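Local coordinates for protein BolA (Coxiella burnetii, PDB 3TR3) that is of unknown function but is a BolA/IbaG-family protein, probably stress-induced, that carries a cobalt(II) ion in the crystal, at residues His8-Trp13 with His31-Val36; Trp13-Thr16 with Arg22-Ser25. One frame throughout, in Å; residues are numbered along the deposited sequence.

Contact 1 of 2, residues His8-Trp13 with His31-Val36; sequences HDIKQW and HHFEAV. With CO (cobalt (II) ion), chain D.
Helix 7-17 lies over strand 32-38 with Ile-10 above Ala-35, their CA atoms 8.0 Å apart, a separation that side chains alone bridge. Three buried residues make the contact, and Ile-10 supplies the whole helix side of it, touching Phe-33 and Ala-35 with its two branches. CG1 stands beside the backbone N and anti to the carbonyl carbon (chi1 -61°), which sends that branch to the aromatic ring. CG1 of Ile-10 lies over one face of the Phe-33 ring as a CH-pi contact, 4.2 Å from the centroid and 25° off the ring normal. The ring atom closest to it is CD1 of Phe-33, 3.8 Å from CG1 of Ile-10. The terminal CD1 of Ile-10 continues the same branch across that face and sits above the ring centre, at a height of 4.2 Å over the ring plane. The other branch turns toward the small Ala-35, where CG2 of Ile-10 stops 4.4 Å from CB of Ala-35, a looser approach. The two branches of a single isoleucine thus carry the helix side of the contact, and no hydrogen bond joins the two segments.

Phe-33 also packs on Leu-69 and Ala-35 on Leu-71, both of the neighbouring strand 68-74, while Ile-10 touches Val-5 and Ile-66. At the start of the strand His-32 binds cobalt through NE2, 2.2 Å from the metal, and His-67 supplies a second ligand, the two imidazole planes meeting at about 65°. The principle illustrated is that of a helix packed on one face of a mixed sheet in the alpha/beta BolA fold, with an exposed cobalt site of His-32 and His-67 at the start of strand 32-38, outside the packed core.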
# COMPACT_ATOMS: atom_id res chain seq x y z
N HIS B 8 -3.78 -3.23 -7.41
CA HIS B 8 -2.40 -3.06 -7.91
C HIS B 8 -2.39 -2.12 -9.15
O HIS B 8 -1.42 -1.44 -9.41
CB HIS B 8 -1.78 -4.43 -8.24
CG HIS B 8 -0.31 -4.39 -8.52
ND1 HIS B 8 0.62 -4.00 -7.58
CD2 HIS B 8 0.40 -4.70 -9.64
CE1 HIS B 8 1.84 -4.08 -8.09
NE2 HIS B 8 1.73 -4.51 -9.34
N ASP B 9 -3.47 -2.15 -9.93
CA ASP B 9 -3.70 -1.18 -10.97
C ASP B 9 -3.72 0.25 -10.39
O ASP B 9 -3.00 1.12 -10.85
CB ASP B 9 -5.02 -1.44 -11.69
CG ASP B 9 -4.98 -2.67 -12.57
OD1 ASP B 9 -3.90 -3.04 -13.08
OD2 ASP B 9 -6.06 -3.28 -12.73
N ILE B 10 -4.58 0.48 -9.40
CA ILE B 10 -4.78 1.80 -8.85
C ILE B 10 -3.40 2.33 -8.43
O ILE B 10 -3.06 3.50 -8.70
CB ILE B 10 -5.70 1.76 -7.59
CG1 ILE B 10 -7.11 1.22 -7.91
CG2 ILE B 10 -5.79 3.15 -6.94
CD1 ILE B 10 -7.87 1.99 -8.93
N LYS B 11 -2.59 1.46 -7.81
CA LYS B 11 -1.30 1.84 -7.26
C LYS B 11 -0.25 2.15 -8.33
O LYS B 11 0.46 3.16 -8.22
CB LYS B 11 -0.77 0.76 -6.30
CG LYS B 11 0.74 0.75 -6.14
CD LYS B 11 1.15 -0.14 -4.96
CE LYS B 11 2.62 -0.54 -5.06
NZ LYS B 11 3.55 0.50 -4.55
N GLN B 12 -0.16 1.28 -9.34
CA GLN B 12 0.74 1.51 -10.45
C GLN B 12 0.41 2.77 -11.28
O GLN B 12 1.30 3.52 -11.65
CB GLN B 12 0.82 0.27 -11.34
CG GLN B 12 1.52 -0.91 -10.65
CD GLN B 12 1.80 -2.09 -11.59
OE1 GLN B 12 0.95 -2.46 -12.43
NE2 GLN B 12 2.99 -2.68 -11.45
N TRP B 13 -0.88 2.98 -11.59
CA TRP B 13 -1.34 4.06 -12.45
C TRP B 13 -1.07 5.43 -11.80
O TRP B 13 -0.59 6.35 -12.46
CB TRP B 13 -2.83 3.92 -12.75
CG TRP B 13 -3.22 2.75 -13.61
CD1 TRP B 13 -2.41 2.05 -14.47
CD2 TRP B 13 -4.51 2.11 -13.68
NE1 TRP B 13 -3.12 1.04 -15.08
CE2 TRP B 13 -4.41 1.05 -14.61
CE3 TRP B 13 -5.75 2.35 -13.05
CZ2 TRP B 13 -5.49 0.22 -14.93
CZ3 TRP B 13 -6.82 1.53 -13.37
CH2 TRP B 13 -6.68 0.47 -14.30
N HIS B 31 -14.89 -1.92 -8.08
CA HIS B 31 -15.82 -0.81 -8.33
C HIS B 31 -15.63 0.32 -7.33
O HIS B 31 -15.48 1.45 -7.74
CB HIS B 31 -17.29 -1.30 -8.36
CG HIS B 31 -17.66 -1.85 -9.69
ND1 HIS B 31 -17.20 -3.07 -10.14
CD2 HIS B 31 -18.31 -1.29 -10.74
CE1 HIS B 31 -17.58 -3.26 -11.39
NE2 HIS B 31 -18.26 -2.19 -11.78
N HIS B 32 -15.63 0.02 -6.03
CA HIS B 32 -15.36 1.07 -5.05
C HIS B 32 -13.96 0.89 -4.43
O HIS B 32 -13.59 -0.19 -4.04
CB HIS B 32 -16.49 1.15 -3.99
CG HIS B 32 -17.78 1.71 -4.53
ND1 HIS B 32 -18.28 2.95 -4.16
CD2 HIS B 32 -18.67 1.21 -5.44
CE1 HIS B 32 -19.42 3.17 -4.79
NE2 HIS B 32 -19.68 2.13 -5.57
N PHE B 33 -13.15 1.94 -4.45
CA PHE B 33 -11.78 1.86 -3.98
C PHE B 33 -11.51 3.01 -2.99
O PHE B 33 -12.24 4.00 -2.97
CB PHE B 33 -10.81 1.97 -5.15
CG PHE B 33 -10.90 0.85 -6.16
CD1 PHE B 33 -10.08 -0.28 -6.05
CD2 PHE B 33 -11.79 0.94 -7.24
CE1 PHE B 33 -10.14 -1.31 -7.02
CE2 PHE B 33 -11.88 -0.09 -8.20
CZ PHE B 33 -11.06 -1.21 -8.09
N GLU B 34 -10.46 2.83 -2.19
CA GLU B 34 -9.89 3.87 -1.33
C GLU B 34 -8.40 3.81 -1.50
O GLU B 34 -7.81 2.73 -1.57
CB GLU B 34 -10.18 3.63 0.15
CG GLU B 34 -11.64 3.59 0.51
CD GLU B 34 -11.88 2.89 1.84
OE1 GLU B 34 -10.95 2.19 2.33
OE2 GLU B 34 -12.99 3.03 2.41
N ALA B 35 -7.77 4.97 -1.57
CA ALA B 35 -6.33 5.05 -1.72
C ALA B 35 -5.79 6.12 -0.77
O ALA B 35 -6.45 7.13 -0.53
CB ALA B 35 -5.96 5.36 -3.19
N VAL B 36 -4.62 5.87 -0.20
CA VAL B 36 -3.92 6.83 0.63
C VAL B 36 -2.70 7.11 -0.20
O VAL B 36 -2.00 6.18 -0.59
CB VAL B 36 -3.54 6.29 2.02
CG1 VAL B 36 -2.90 7.39 2.86
CG2 VAL B 36 -4.76 5.68 2.74
CO CO D . -21.51 2.26 -6.77

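Contact 2 of 2, residues Trp13-Thr16 with Arg22-Ser25; sequences WIET and RVIS
With chi1 of -62° and a chain extended beyond CG, Glu-15 reaches from helix 7-17 to the backbone of Val-23, whose own CG2, beside its backbone N, meets Ile-14. The example is an alpha-beta hairpin of the BolA fold: the helix turns back through a short connection and packs on strand 22-28, an outermost strand of the sheet within its chain. CA atoms of Glu-15 and Arg-22 come within 6.2 Å of each other.

The apolar half is formed by Ile-14 and Val-23, which cross at about a right angle. CG2 of Val-23 lies against the branch point of Ile-14, 3.8 Å from its CB, and remains within van der Waals range of CG2 and CD1 of Ile-14. The aliphatic part of Glu-15 extends this packing, its CG 3.9 Å from CG2 of Val-23. Arg-22 points its CB away from the helix and packs on Arg-22 of the second subunit, while its backbone pairs with Leu-38. Lys-11 makes a long, weak ion pair with the same carboxylate oxygen that serves the strand. That oxygen, OE2 of Glu-15, accepts a hydrogen bond from N of Val-23, 2.8 Å away with an N-H...O angle of 158°, through its anti lone pair.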
# COMPACT_ATOMS: atom_id res chain seq x y z
N TRP B 13 -0.88 2.98 -11.59
CA TRP B 13 -1.34 4.06 -12.45
C TRP B 13 -1.07 5.43 -11.80
O TRP B 13 -0.59 6.35 -12.46
CB TRP B 13 -2.83 3.92 -12.75
CG TRP B 13 -3.22 2.75 -13.61
CD1 TRP B 13 -2.41 2.05 -14.47
CD2 TRP B 13 -4.51 2.11 -13.68
NE1 TRP B 13 -3.12 1.04 -15.08
CE2 TRP B 13 -4.41 1.05 -14.61
CE3 TRP B 13 -5.75 2.35 -13.05
CZ2 TRP B 13 -5.49 0.22 -14.93
CZ3 TRP B 13 -6.82 1.53 -13.37
CH2 TRP B 13 -6.68 0.47 -14.30
N ILE B 14 -1.37 5.56 -10.51
CA ILE B 14 -1.16 6.81 -9.81
C ILE B 14 0.33 7.11 -9.68
O ILE B 14 0.75 8.23 -9.90
CB ILE B 14 -1.81 6.81 -8.43
CG1 ILE B 14 -3.33 6.67 -8.54
CG2 ILE B 14 -1.43 8.07 -7.69
CD1 ILE B 14 -4.00 6.47 -7.13
N GLU B 15 1.13 6.11 -9.33
CA GLU B 15 2.58 6.33 -9.25
C GLU B 15 3.25 6.60 -10.61
O GLU B 15 4.29 7.22 -10.68
CB GLU B 15 3.27 5.18 -8.52
CG GLU B 15 2.81 5.05 -7.07
CD GLU B 15 3.35 3.81 -6.37
OE1 GLU B 15 3.85 2.90 -7.07
OE2 GLU B 15 3.29 3.77 -5.12
N THR B 16 2.63 6.14 -11.69
CA THR B 16 3.13 6.39 -13.02
C THR B 16 2.79 7.81 -13.42
O THR B 16 3.65 8.53 -13.87
CB THR B 16 2.54 5.38 -14.03
OG1 THR B 16 3.14 4.10 -13.81
CG2 THR B 16 2.81 5.80 -15.47
N ARG B 22 3.78 8.00 -3.69
CA ARG B 22 3.72 6.62 -3.19
C ARG B 22 2.30 6.31 -2.77
O ARG B 22 1.72 7.02 -1.91
CB ARG B 22 4.69 6.40 -2.01
CG ARG B 22 4.70 4.95 -1.45
CD ARG B 22 5.82 4.70 -0.43
NE ARG B 22 7.15 4.94 -1.00
CZ ARG B 22 8.21 5.32 -0.29
NH1 ARG B 22 8.10 5.51 1.03
NH2 ARG B 22 9.39 5.52 -0.89
N VAL B 23 1.70 5.28 -3.39
CA VAL B 23 0.40 4.79 -2.88
C VAL B 23 0.63 3.76 -1.71
O VAL B 23 0.91 2.57 -1.94
CB VAL B 23 -0.52 4.24 -4.01
CG1 VAL B 23 -1.92 3.93 -3.49
CG2 VAL B 23 -0.60 5.22 -5.18
N ILE B 24 0.55 4.24 -0.48
CA ILE B 24 0.88 3.44 0.68
C ILE B 24 -0.27 2.48 1.07
O ILE B 24 -0.06 1.51 1.79
CB ILE B 24 1.33 4.28 1.91
CG1 ILE B 24 0.18 5.13 2.43
CG2 ILE B 24 2.63 5.06 1.61
CD1 ILE B 24 0.51 5.76 3.75
N SER B 25 -1.46 2.75 0.58
CA SER B 25 -2.55 1.84 0.80
C SER B 25 -3.56 1.96 -0.32
O SER B 25 -3.99 3.04 -0.64
CB SER B 25 -3.19 2.13 2.15
OG SER B 25 -4.46 1.53 2.23

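From the N terminus the chain enters helix 7-17, which serves both contacts, with Ile-10 in contact 1 and Ile-14 and Glu-15 in contact 2. Contact 2 closes the short connection of five residues to strand 22-28; contact 1 spans seventeen residues, including strand 22-28, to reach the next strand, 32-38. The end of the helix and the start of the first strand therefore nest inside the span of contact 1. The two strands are antiparallel neighbours, and N of Val-36 probably donates a hydrogen bond to O of Ser-25, 2.9 Å away. Together the contacts fasten one helix across two adjacent strands, and both border the second subunit, where Ser-25 carries the sheet onward.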